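Long-range contacts in uncharacterized protein (Bacteroides ovatus, PDB 4IRT), which is of unknown function but has a BNR-repeat beta-propeller fold and is a putative neuraminidase, which would release sialic acid from glycans: residues Gln253-Ala258 with Arg316-Val321; Gly324-Ile329 with Thr345-Ser350; Phe23-Leu28 with Glu128-Ser133. One frame throughout, in Å; residues are numbered along the deposited sequence. Where two conformers were deposited one is given.

Interaction 1: residues Gln253-Ala258 with Arg316-Val321; sequences QTSMSA and RPRIVV
Where S255 and S257 face P317 and I319, strands 255-258 and 318-321 run parallel, their axes 2° apart and 6.3 Å at closest approach, as expected of the inner strands of two neighbouring beta-propeller blades. No backbone hydrogen bond spans the gap; serines and waters do. S255 OG sits between its own backbone N and carbonyl carbon (chi1 75°), which aims it at P317 O, to which it donates at 2.6 Å. The same hydroxyl oxygen accepts from a water that takes the N-H of I319. Further along, S257 OG meets a second water, at 2.6 Å, that donates to I319 O, while S257 CB rests 4.0 Å from I319 CG1. At the other end T254 CG2 lies 4.0 Å from R316 CG, and R316 CD comes to 3.2 Å from Q253 O. The guanidinium is held by a salt bridge to E366 and a bond to N252 O. With an alanine here, E366 would probably be left without its charge partner, and T254 CG2 would lose the CG and CD methylenes beside it. A third water, accepting from V321 N at 2.9 Å, also hydrogen-bonds S257 OG.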
# COMPACT_ATOMS: atom_id res chain seq x y z
N GLN A 253 -4.28 6.45 5.06
CA GLN A 253 -3.46 5.30 4.69
C GLN A 253 -4.08 4.62 3.47
O GLN A 253 -4.74 3.59 3.61
CB GLN A 253 -3.32 4.35 5.88
CG GLN A 253 -2.34 3.24 5.67
CD GLN A 253 -2.06 2.51 6.96
OE1 GLN A 253 -2.96 2.24 7.74
NE2 GLN A 253 -0.81 2.14 7.16
N THR A 254 -3.89 5.21 2.29
CA THR A 254 -4.45 4.65 1.06
C THR A 254 -3.28 4.21 0.18
O THR A 254 -2.45 3.39 0.63
CB THR A 254 -5.43 5.61 0.36
OG1 THR A 254 -4.76 6.84 0.01
CG2 THR A 254 -6.63 5.91 1.27
N SER A 255 -3.18 4.71 -1.04
CA SER A 255 -2.15 4.27 -1.95
C SER A 255 -1.94 5.33 -3.02
O SER A 255 -2.76 6.26 -3.19
CB SER A 255 -2.50 2.91 -2.59
OG SER A 255 -3.52 3.06 -3.60
N MSE A 256 -0.82 5.22 -3.71
CA MSE A 256 -0.50 6.14 -4.82
C MSE A 256 0.31 5.45 -5.89
O MSE A 256 0.86 4.35 -5.71
CB MSE A 256 0.20 7.39 -4.27
CG MSE A 256 1.61 7.12 -3.83
SE MSE A 256 2.49 8.81 -3.36
CE MSE A 256 2.13 9.91 -4.90
N SER A 257 0.35 6.08 -7.05
CA SER A 257 1.09 5.57 -8.17
C SER A 257 1.67 6.74 -8.97
O SER A 257 1.57 7.90 -8.57
CB SER A 257 0.20 4.69 -9.06
OG SER A 257 0.94 3.78 -9.85
N ALA A 258 2.28 6.41 -10.09
CA ALA A 258 2.81 7.37 -11.01
C ALA A 258 2.78 6.78 -12.42
O ALA A 258 2.80 5.56 -12.60
CB ALA A 258 4.22 7.74 -10.64
N ARG A 316 -10.33 1.00 0.96
CA ARG A 316 -9.36 1.95 0.45
C ARG A 316 -8.79 1.40 -0.89
O ARG A 316 -8.63 0.20 -1.07
CB ARG A 316 -8.27 2.16 1.47
CG ARG A 316 -8.80 2.90 2.67
CD ARG A 316 -7.82 2.96 3.81
NE ARG A 316 -7.61 1.64 4.36
CZ ARG A 316 -6.97 1.40 5.50
NH1 ARG A 316 -6.43 2.39 6.19
NH2 ARG A 316 -6.82 0.15 5.91
N PRO A 317 -8.56 2.29 -1.85
CA PRO A 317 -8.31 1.85 -3.21
C PRO A 317 -6.87 1.69 -3.65
O PRO A 317 -5.94 2.19 -3.01
CB PRO A 317 -8.97 2.97 -4.02
CG PRO A 317 -8.70 4.19 -3.22
CD PRO A 317 -8.89 3.73 -1.79
N ARG A 318 -6.71 1.00 -4.78
CA ARG A 318 -5.41 0.96 -5.49
C ARG A 318 -5.65 1.40 -6.93
O ARG A 318 -6.78 1.33 -7.43
CB ARG A 318 -4.81 -0.45 -5.52
CG ARG A 318 -4.36 -1.03 -4.18
CD ARG A 318 -2.95 -0.67 -3.88
NE ARG A 318 -2.35 -1.25 -2.66
CZ ARG A 318 -1.21 -1.92 -2.64
NH1 ARG A 318 -0.55 -2.23 -3.77
NH2 ARG A 318 -0.73 -2.34 -1.49
N ILE A 319 -4.58 1.86 -7.58
CA ILE A 319 -4.63 2.31 -8.97
C ILE A 319 -3.38 1.88 -9.72
O ILE A 319 -2.28 1.77 -9.15
CB ILE A 319 -4.74 3.85 -9.09
CG1 ILE A 319 -3.69 4.55 -8.20
CG2 ILE A 319 -6.14 4.34 -8.79
CD1 ILE A 319 -3.59 6.05 -8.47
N VAL A 320 -3.54 1.67 -11.02
CA VAL A 320 -2.39 1.70 -11.93
C VAL A 320 -2.74 2.64 -13.08
O VAL A 320 -3.91 2.82 -13.42
CB VAL A 320 -1.97 0.31 -12.43
CG1 VAL A 320 -1.47 -0.54 -11.25
CG2 VAL A 320 -3.08 -0.39 -13.22
N VAL A 321 -1.69 3.25 -13.64
CA VAL A 321 -1.85 4.24 -14.68
C VAL A 321 -0.97 3.90 -15.89
O VAL A 321 0.16 3.41 -15.75
CB VAL A 321 -1.49 5.63 -14.15
CG1 VAL A 321 -1.79 6.73 -15.18
CG2 VAL A 321 -2.25 5.91 -12.86
O HOH W 1 -2.29 2.12 -5.88
O HOH W 2 0.43 1.45 -8.78
O HOH W 3 1.01 3.20 -12.57

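Interaction 2: residues Gly324-Ile329 with Thr345-Ser350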
# COMPACT_ATOMS: atom_id res chain seq x y z
N GLY A 324 -2.10 8.47 -18.63
CA GLY A 324 -3.38 9.12 -18.42
C GLY A 324 -4.55 8.15 -18.26
O GLY A 324 -5.59 8.52 -17.73
N GLU A 325 -4.39 6.92 -18.72
CA GLU A 325 -5.43 5.90 -18.59
C GLU A 325 -5.31 5.29 -17.18
O GLU A 325 -4.24 4.96 -16.73
CB GLU A 325 -5.27 4.86 -19.67
CG GLU A 325 -6.25 3.72 -19.57
CD GLU A 325 -6.15 2.78 -20.75
OE1 GLU A 325 -5.09 2.69 -21.40
OE2 GLU A 325 -7.15 2.12 -21.02
N VAL A 326 -6.44 5.18 -16.50
CA VAL A 326 -6.45 4.76 -15.11
C VAL A 326 -7.35 3.55 -14.90
O VAL A 326 -8.49 3.53 -15.34
CB VAL A 326 -6.94 5.91 -14.19
CG1 VAL A 326 -7.04 5.44 -12.75
CG2 VAL A 326 -6.01 7.11 -14.29
N PHE A 327 -6.81 2.58 -14.17
CA PHE A 327 -7.56 1.45 -13.65
C PHE A 327 -7.57 1.57 -12.13
O PHE A 327 -6.52 1.52 -11.48
CB PHE A 327 -6.87 0.16 -14.08
CG PHE A 327 -6.71 0.06 -15.56
CD1 PHE A 327 -5.63 0.64 -16.19
CD2 PHE A 327 -7.67 -0.58 -16.33
CE1 PHE A 327 -5.47 0.56 -17.57
CE2 PHE A 327 -7.52 -0.65 -17.71
CZ PHE A 327 -6.43 -0.06 -18.33
N TYR A 328 -8.78 1.66 -11.58
CA TYR A 328 -9.02 2.03 -10.18
C TYR A 328 -9.77 0.89 -9.50
O TYR A 328 -10.93 0.59 -9.82
CB TYR A 328 -9.83 3.31 -10.18
CG TYR A 328 -9.95 4.08 -8.88
CD1 TYR A 328 -10.78 3.62 -7.86
CD2 TYR A 328 -9.29 5.30 -8.70
CE1 TYR A 328 -10.92 4.32 -6.69
CE2 TYR A 328 -9.43 6.01 -7.53
CZ TYR A 328 -10.23 5.51 -6.53
OH TYR A 328 -10.39 6.25 -5.38
N ILE A 329 -9.10 0.23 -8.55
CA ILE A 329 -9.59 -0.99 -7.93
C ILE A 329 -10.16 -0.69 -6.54
O ILE A 329 -9.54 0.04 -5.73
CB ILE A 329 -8.48 -2.04 -7.83
CG1 ILE A 329 -7.79 -2.26 -9.17
CG2 ILE A 329 -9.06 -3.35 -7.33
CD1 ILE A 329 -8.71 -2.77 -10.27
N THR A 345 -10.38 6.17 -19.77
CA THR A 345 -9.40 6.23 -20.85
C THR A 345 -8.45 7.43 -20.68
O THR A 345 -7.24 7.34 -20.96
CB THR A 345 -10.13 6.32 -22.19
OG1 THR A 345 -10.86 5.11 -22.36
CG2 THR A 345 -9.16 6.46 -23.35
N ASP A 346 -9.04 8.53 -20.23
CA ASP A 346 -8.34 9.79 -19.97
C ASP A 346 -8.86 10.31 -18.64
O ASP A 346 -10.05 10.64 -18.49
CB ASP A 346 -8.61 10.84 -21.07
CG ASP A 346 -7.76 12.10 -20.89
OD1 ASP A 346 -6.52 11.98 -20.76
OD2 ASP A 346 -8.34 13.18 -20.84
N VAL A 347 -7.95 10.36 -17.68
CA VAL A 347 -8.29 10.72 -16.30
C VAL A 347 -9.01 12.07 -16.17
O VAL A 347 -9.99 12.22 -15.43
CB VAL A 347 -7.02 10.63 -15.42
CG1 VAL A 347 -5.95 11.62 -15.85
CG2 VAL A 347 -7.37 10.80 -13.94
N GLY A 348 -8.55 13.03 -16.97
CA GLY A 348 -9.06 14.39 -16.95
C GLY A 348 -10.50 14.50 -17.45
O GLY A 348 -11.27 15.25 -16.87
N THR A 349 -10.88 13.74 -18.49
CA THR A 349 -12.18 13.97 -19.16
C THR A 349 -13.14 12.79 -19.30
O THR A 349 -14.33 13.02 -19.48
CB THR A 349 -11.99 14.54 -20.58
OG1 THR A 349 -11.23 13.63 -21.38
CG2 THR A 349 -11.29 15.89 -20.50
N SER A 350 -12.66 11.56 -19.22
CA SER A 350 -13.55 10.42 -19.41
C SER A 350 -14.54 10.24 -18.29
O SER A 350 -14.27 10.49 -17.11
CB SER A 350 -12.75 9.11 -19.51
OG SER A 350 -11.86 9.12 -20.59
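V347 N donates to G324 O at 3.0 Å, with an N-H...O angle of 140° and the donor tilted 26° from the carbonyl plane, so the bond is bent. It ties the turn entering strand 325-330 to the loop between strands 340-344 and 353-356 of the same propeller blade, a loop in which D346, G348 and W352 follow the D-x-G...W pattern and so resemble the Asp box of sialidase propellers. G324 was modelled in two conformers, so the geometry of this bond holds for one of them. Beside it, T345 O receives a CA-H...O contact from E325 CA at 3.3 Å. The apolar half of the contact is V326 CG2 against V347 CB at 3.8 Å. With V347 CG1 between its backbone N and carbonyl carbon (chi1 63°), that methyl turns toward G324 O, while CG2 reaches V326 CG2 at 3.9 Å.

Farther out, V347 packs on I282 and W284 of the neighbouring blade, V326 on I282 and W352, and E325 OE2 bonds H343 NE2. The loop also holds its own shape: D346 N donates to S350 OG at 2.9 Å, and D346 O takes the N-H groups of both T349 and S350, the latter at 2.9 Å. T349 OG1 closes the turn by donating to D346 OD2 at 3.0 Å, into the lone pair of OD2 that faces away from the other carboxylate oxygen.

Interaction 3: residues Phe23-Leu28 with Glu128-Ser133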
# COMPACT_ATOMS: atom_id res chain seq x y z
N PHE A 23 -2.44 -1.58 2.64
CA PHE A 23 -1.09 -1.16 2.97
C PHE A 23 -0.09 -2.33 3.05
O PHE A 23 1.01 -2.17 3.56
CB PHE A 23 -1.04 -0.27 4.22
CG PHE A 23 -1.70 -0.86 5.43
CD1 PHE A 23 -1.00 -1.70 6.27
CD2 PHE A 23 -3.01 -0.51 5.76
CE1 PHE A 23 -1.62 -2.25 7.38
CE2 PHE A 23 -3.62 -1.04 6.87
CZ PHE A 23 -2.93 -1.92 7.69
N ARG A 24 -0.46 -3.48 2.51
CA ARG A 24 0.52 -4.53 2.26
C ARG A 24 1.39 -4.13 1.07
O ARG A 24 0.91 -4.05 -0.06
CB ARG A 24 -0.21 -5.85 2.03
CG ARG A 24 -1.00 -6.31 3.26
CD ARG A 24 -1.32 -7.82 3.26
NE ARG A 24 -0.11 -8.62 3.16
CZ ARG A 24 0.01 -9.85 2.64
NH1 ARG A 24 -1.06 -10.58 2.29
NH2 ARG A 24 1.22 -10.40 2.55
N ASN A 25 2.66 -3.87 1.33
CA ASN A 25 3.58 -3.35 0.33
C ASN A 25 4.85 -4.18 0.37
O ASN A 25 5.85 -3.74 0.98
CB ASN A 25 3.88 -1.86 0.62
CG ASN A 25 2.73 -0.94 0.18
OD1 ASN A 25 2.45 -0.81 -1.01
ND2 ASN A 25 2.05 -0.36 1.12
N ASN A 26 4.86 -5.38 -0.23
CA ASN A 26 3.83 -5.98 -1.07
C ASN A 26 3.32 -7.32 -0.51
O ASN A 26 3.99 -8.01 0.31
CB ASN A 26 4.42 -6.31 -2.44
CG ASN A 26 4.55 -5.10 -3.32
OD1 ASN A 26 4.67 -3.96 -2.85
ND2 ASN A 26 4.56 -5.34 -4.62
N SER A 27 2.11 -7.66 -0.91
CA SER A 27 1.61 -9.01 -0.70
C SER A 27 2.03 -9.92 -1.84
O SER A 27 2.12 -11.13 -1.67
CB SER A 27 0.08 -8.97 -0.61
OG SER A 27 -0.48 -8.43 -1.80
N LEU A 28 2.26 -9.33 -3.01
CA LEU A 28 2.47 -10.04 -4.28
C LEU A 28 3.48 -9.24 -5.10
O LEU A 28 3.38 -8.01 -5.22
CB LEU A 28 1.13 -10.10 -5.01
CG LEU A 28 0.91 -10.88 -6.30
CD1 LEU A 28 1.04 -12.37 -6.03
CD2 LEU A 28 -0.47 -10.54 -6.85
N GLU A 128 6.72 -1.31 5.14
CA GLU A 128 6.54 -1.17 3.69
C GLU A 128 7.89 -1.20 3.00
O GLU A 128 8.80 -0.50 3.43
CB GLU A 128 5.89 0.17 3.32
CG GLU A 128 4.61 0.57 4.02
CD GLU A 128 4.33 2.09 3.89
OE1 GLU A 128 4.72 2.72 2.90
OE2 GLU A 128 3.75 2.68 4.82
N PHE A 129 7.98 -1.96 1.89
CA PHE A 129 9.15 -2.03 1.05
C PHE A 129 8.85 -1.40 -0.32
O PHE A 129 7.74 -1.52 -0.83
CB PHE A 129 9.56 -3.47 0.79
CG PHE A 129 10.15 -4.18 1.98
CD1 PHE A 129 11.48 -4.00 2.34
CD2 PHE A 129 9.39 -5.09 2.71
CE1 PHE A 129 12.01 -4.65 3.43
CE2 PHE A 129 9.93 -5.75 3.79
CZ PHE A 129 11.25 -5.55 4.13
N TYR A 130 9.88 -0.80 -0.93
CA TYR A 130 9.83 -0.28 -2.30
C TYR A 130 11.17 -0.55 -2.94
O TYR A 130 12.23 -0.37 -2.31
CB TYR A 130 9.52 1.22 -2.32
CG TYR A 130 8.30 1.58 -1.52
CD1 TYR A 130 7.03 1.53 -2.09
CD2 TYR A 130 8.39 1.91 -0.15
CE1 TYR A 130 5.90 1.82 -1.36
CE2 TYR A 130 7.26 2.17 0.59
CZ TYR A 130 6.02 2.13 -0.01
OH TYR A 130 4.90 2.39 0.71
N PRO A 131 11.16 -0.95 -4.22
CA PRO A 131 12.41 -1.17 -4.92
C PRO A 131 12.97 0.12 -5.51
O PRO A 131 12.21 0.94 -6.03
CB PRO A 131 11.99 -2.12 -6.04
CG PRO A 131 10.66 -1.62 -6.41
CD PRO A 131 10.01 -1.16 -5.11
N LEU A 132 14.28 0.28 -5.45
CA LEU A 132 14.97 1.46 -5.96
C LEU A 132 15.71 1.04 -7.21
O LEU A 132 15.96 -0.16 -7.42
CB LEU A 132 15.98 1.97 -4.94
CG LEU A 132 15.36 2.45 -3.61
CD1 LEU A 132 16.49 2.88 -2.68
CD2 LEU A 132 14.38 3.59 -3.85
N SER A 133 16.09 2.01 -8.02
CA SER A 133 16.89 1.73 -9.22
C SER A 133 18.18 1.03 -8.84
O SER A 133 18.78 1.34 -7.82
CB SER A 133 17.18 3.02 -9.99
OG SER A 133 16.05 3.34 -10.76
O HOH W 4 5.96 -1.61 -2.86
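N25 and E128 each carry CG beside their own backbone N, anti to the carbonyl carbon (chi1 -77° and -51°), and the two side chains run alongside each other, pointing the same way, with N25 CB 3.9 Å from E128 CB. Farther out, N25 ND2 lies 4.0 Å from E128 CG, and its weak bond to F23 O helps fix the turn of the amide. N25 crosses Y130 obliquely.

The backbone bond beside them is stronger in form: F129 N donates to N25 O at 2.9 Å with an N-H...O angle of 171°, nearly in line with the carbonyl. That oxygen also lies at the edge of the F129 ring, near its plane, and 3.7 Å from F129 CB. The next peptide bond, between N25 and N26, is cis. N26 OD1 and F129 O are joined by one water, which donates to each at 2.7 Å. N26 ND2 meanwhile donates to L28 O at 3.0 Å and is also bonded to T371 OG1, which keeps OD1 turned to the water.

In this beta-propeller, E128 and Y130 make their backbone bonds to V140 and L138 within the blade. F129 N and F129 O instead meet the loop 23-28, directly and through water, which implies that these two backbone groups of a buried strand edge are satisfied by loop chain and a bound water instead of by a neighbouring strand.

How the interactions relate
Along the chain the order is interaction 3, then 1, then 2, in series. Interactions 1 and 3 lie near the middle of the propeller, their centres 13 Å apart, whereas interaction 2 sits toward the rim, 13 Å from interaction 1 and 24 Å from interaction 3. Interactions 1 and 2 share one blade: strands 318-322 and 325-330 are antiparallel neighbours, bonded by R318 O to I329 N and V320 O to F327 N. Interaction 3 meets interaction 1 through R318 NH2, which bonds R24 O, and through F23 packed on Q253 and R316. The N-terminal loop thus touches three blades at or just before their inner strands, while interaction 2 ties a blade's outer loop to its second strand.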